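Local coordinates for protein proline dehydrogenase (Deinococcus radiodurans, PDB 4H6Q) that oxidises L-proline to delta-1-pyrroline-5-carboxylate with FAD as cofactor, the first step in the breakdown of proline to glutamate, at residues 149-154 and 179-184. Numbering follows the deposited sequence.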
ATOM      1  N   GLU A 149      -5.614  10.249  12.089  1.00 13.57           N
ATOM      2  CA  GLU A 149      -5.137  10.736  13.375  1.00 14.93           C
ATOM      3  C   GLU A 149      -3.812  10.070  13.751  1.00 13.50           C
ATOM      4  O   GLU A 149      -2.830  10.730  14.150  1.00 14.50           O
ATOM      5  CB  GLU A 149      -6.161  10.473  14.466  1.00 17.01           C
ATOM      6  N   GLN A 150      -3.765   8.742  13.622  1.00 14.38           N
ATOM      7  CA  GLN A 150      -2.559   7.998  13.966  1.00 13.99           C
ATOM      8  C   GLN A 150      -1.415   8.332  13.001  1.00 12.11           C
ATOM      9  O   GLN A 150      -0.248   8.474  13.424  1.00 12.51           O
ATOM     10  CB  GLN A 150      -2.839   6.511  14.022  1.00 14.60           C
ATOM     11  CG  GLN A 150      -3.782   6.121  15.154  1.00 14.16           C
ATOM     12  CD  GLN A 150      -4.154   4.649  15.192  1.00 15.11           C
ATOM     13  OE1 GLN A 150      -4.215   3.973  14.175  1.00 15.27           O
ATOM     14  NE2 GLN A 150      -4.403   4.146  16.403  1.00 17.84           N
ATOM     15  N   PHE A 151      -1.738   8.502  11.714  1.00 12.05           N
ATOM     16  CA  PHE A 151      -0.734   8.963  10.739  1.00 11.81           C
ATOM     17  C   PHE A 151      -0.102  10.290  11.161  1.00 11.49           C
ATOM     18  O   PHE A 151       1.141  10.421  11.189  1.00 12.06           O
ATOM     19  CB  PHE A 151      -1.340   9.078   9.348  1.00 11.87           C
ATOM     20  CG  PHE A 151      -0.392   9.634   8.344  1.00 11.06           C
ATOM     21  CD1 PHE A 151       0.773   8.927   7.983  1.00 11.53           C
ATOM     22  CD2 PHE A 151      -0.659  10.849   7.731  1.00 11.35           C
ATOM     23  CE1 PHE A 151       1.663   9.465   7.063  1.00 11.68           C
ATOM     24  CE2 PHE A 151       0.242  11.382   6.791  1.00 12.40           C
ATOM     25  CZ  PHE A 151       1.400  10.678   6.435  1.00 11.59           C
ATOM     26  N   ARG A 152      -0.922  11.270  11.539  1.00 12.16           N
ATOM     27  CA  ARG A 152      -0.381  12.569  11.962  1.00 13.11           C
ATOM     28  C   ARG A 152       0.508  12.399  13.196  1.00 13.50           C
ATOM     29  O   ARG A 152       1.619  12.959  13.250  1.00 14.74           O
ATOM     30  CB  ARG A 152      -1.542  13.536  12.229  1.00 13.76           C
ATOM     31  CG  ARG A 152      -1.109  14.874  12.793  1.00 14.32           C
ATOM     32  CD  ARG A 152      -2.277  15.872  12.886  1.00 15.01           C
ATOM     33  NE  ARG A 152      -2.715  16.328  11.566  1.00 15.38           N
ATOM     34  CZ  ARG A 152      -2.146  17.314  10.871  1.00 15.39           C
ATOM     35  NH1 ARG A 152      -1.092  17.978  11.366  1.00 16.23           N
ATOM     36  NH2 ARG A 152      -2.629  17.666   9.665  1.00 16.00           N
ATOM     37  N   THR A 153       0.059  11.606  14.180  1.00 14.08           N
ATOM     38  CA  THR A 153       0.905  11.330  15.343  1.00 14.60           C
ATOM     39  C   THR A 153       2.272  10.714  14.934  1.00 14.21           C
ATOM     40  O   THR A 153       3.336  11.126  15.416  1.00 14.41           O
ATOM     41  CB  THR A 153       0.176  10.395  16.315  1.00 14.61           C
ATOM     42  OG1 THR A 153      -0.993  11.061  16.783  1.00 16.32           O
ATOM     43  CG2 THR A 153       1.060   9.968  17.501  1.00 16.75           C
ATOM     44  N   LEU A 154       2.230   9.729  14.046  1.00 12.77           N
ATOM     45  CA  LEU A 154       3.416   8.987  13.678  1.00 12.80           C
ATOM     46  C   LEU A 154       4.369   9.833  12.840  1.00 12.36           C
ATOM     47  O   LEU A 154       5.607   9.698  12.979  1.00 13.36           O
ATOM     48  CB  LEU A 154       3.065   7.680  12.949  1.00 12.46           C
ATOM     49  CG  LEU A 154       2.382   6.678  13.889  1.00 12.13           C
ATOM     50  CD1 LEU A 154       1.625   5.622  13.077  1.00 12.41           C
ATOM     51  CD2 LEU A 154       3.403   6.030  14.867  1.00 13.61           C
ATOM     52  N   ALA A 179      -6.098  17.886   1.709  1.00 14.04           N
ATOM     53  CA  ALA A 179      -5.757  19.260   2.056  1.00 15.47           C
ATOM     54  C   ALA A 179      -5.439  19.422   3.536  1.00 15.18           C
ATOM     55  O   ALA A 179      -4.529  20.196   3.883  1.00 17.17           O
ATOM     56  CB  ALA A 179      -6.920  20.208   1.650  1.00 17.88           C
ATOM     57  N   SER A 180      -6.144  18.684   4.407  1.00 15.84           N
ATOM     58  CA  SER A 180      -5.935  18.817   5.850  1.00 16.34           C
ATOM     59  C   SER A 180      -4.559  18.337   6.277  1.00 16.44           C
ATOM     60  O   SER A 180      -4.055  18.715   7.338  1.00 16.51           O
ATOM     61  CB  SER A 180      -7.009  18.051   6.641  1.00 16.29           C
ATOM     62  OG  SER A 180      -6.708  16.636   6.659  1.00 19.42           O
ATOM     63  N   LEU A 181      -3.918  17.541   5.427  1.00 14.89           N
ATOM     64  CA  LEU A 181      -2.639  16.928   5.746  1.00 15.17           C
ATOM     65  C   LEU A 181      -1.442  17.715   5.205  1.00 14.86           C
ATOM     66  O   LEU A 181      -0.283  17.331   5.471  1.00 15.07           O
ATOM     67  CB  LEU A 181      -2.583  15.473   5.229  1.00 14.95           C
ATOM     68  CG  LEU A 181      -3.549  14.511   5.949  1.00 14.42           C
ATOM     69  CD1 LEU A 181      -3.656  13.237   5.139  1.00 15.73           C
ATOM     70  CD2 LEU A 181      -3.067  14.210   7.364  1.00 16.11           C
ATOM     71  N   ASP A 182      -1.690  18.797   4.457  1.00 15.30           N
ATOM     72  CA  ASP A 182      -0.591  19.459   3.735  1.00 16.42           C
ATOM     73  C   ASP A 182       0.535  19.987   4.624  1.00 16.98           C
ATOM     74  O   ASP A 182       1.689  20.067   4.181  1.00 18.13           O
ATOM     75  CB  ASP A 182      -1.086  20.599   2.833  1.00 17.75           C
ATOM     76  CG  ASP A 182      -1.476  20.136   1.427  1.00 18.25           C
ATOM     77  OD1 ASP A 182      -0.957  19.120   0.949  1.00 17.83           O
ATOM     78  OD2 ASP A 182      -2.277  20.830   0.753  1.00 20.69           O
ATOM     79  N   ASP A 183       0.229  20.332   5.870  1.00 16.78           N
ATOM     80  CA  ASP A 183       1.256  20.856   6.775  1.00 17.22           C
ATOM     81  C   ASP A 183       2.305  19.804   7.110  1.00 16.59           C
ATOM     82  O   ASP A 183       3.438  20.137   7.496  1.00 20.19           O
ATOM     83  CB  ASP A 183       0.628  21.391   8.082  1.00 17.88           C
ATOM     84  CG  ASP A 183      -0.190  20.319   8.793  1.00 18.50           C
ATOM     85  OD1 ASP A 183      -1.199  19.832   8.222  1.00 18.38           O
ATOM     86  OD2 ASP A 183       0.186  19.935   9.911  1.00 19.40           O
ATOM     87  N   LEU A 184       1.949  18.533   6.931  1.00 16.09           N
ATOM     88  CA  LEU A 184       2.870  17.458   7.219  1.00 14.35           C
ATOM     89  C   LEU A 184       3.792  17.143   6.027  1.00 15.00           C
ATOM     90  O   LEU A 184       4.695  16.303   6.156  1.00 15.43           O
ATOM     91  CB  LEU A 184       2.076  16.147   7.540  1.00 14.54           C
ATOM     92  CG  LEU A 184       1.198  16.265   8.793  1.00 15.33           C
ATOM     93  CD1 LEU A 184       0.406  14.964   8.924  1.00 16.96           C
ATOM     94  CD2 LEU A 184       1.975  16.507  10.061  1.00 17.34           C
TER
HETATM   95  O   HOH W   1      -5.303  16.155   9.121  1.00 22.08           O
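Arg152 and Leu184 bring the two backbones closest, with their CA atoms 7.5 Å apart, where helix 144-158 faces the turn that follows helix 174-180. The contact joins helix 144-158 to the 3-10 turn after helix 174-180, on the outside of the beta8-alpha8 (TIM) barrel. Strand 163-168 lies between these helices in sequence, and strand 188-191 follows the turn. A salt bridge covers an apolar layer that faces the barrel wall.

Arg152 reaches across to the turn. Its CG is anti to the backbone N (chi1 175°), and the chain bends at chi3. The guanidinium meets the carboxylate of Asp183 end-on, and the two planes are nearly coplanar, 4° apart. NH1 of Arg152 donates to OD2 of Asp183 at 2.8 Å. NH2 of Arg152 donates to OD1 of Asp183 at 3.0 Å. Both bonds are almost straight, and both oxygens use their syn lone pairs. The paired grip fixes the rotation of both flat groups. Leu184 covers one guanidinium face, with its CD1 4.0 Å above the centre of the plane.

Phe151 is buried on the barrel side of the salt bridge. Its ring edge meets Leu181, with CD2 of Phe151 4.2 Å from CD2 of Leu181. CE2 of Phe151 lies equally far from CD1 of Leu184, so this methyl touches both the ring and the arginine. Pro186 packs against Phe151 and Leu181, and Leu136 of strand 133-136 also touches the Phe151 ring. The Phe151 side chain is about 7 Å from that of Met138, an FAD-binding residue.

The hydroxyl of Ser180 hydrogen-bonds to the carbonyl oxygen of Asp177. A water donates to OG of Ser180 and accepts from NH2 of Arg152 at 3.1 Å, at the edge of the guanidinium and in its plane.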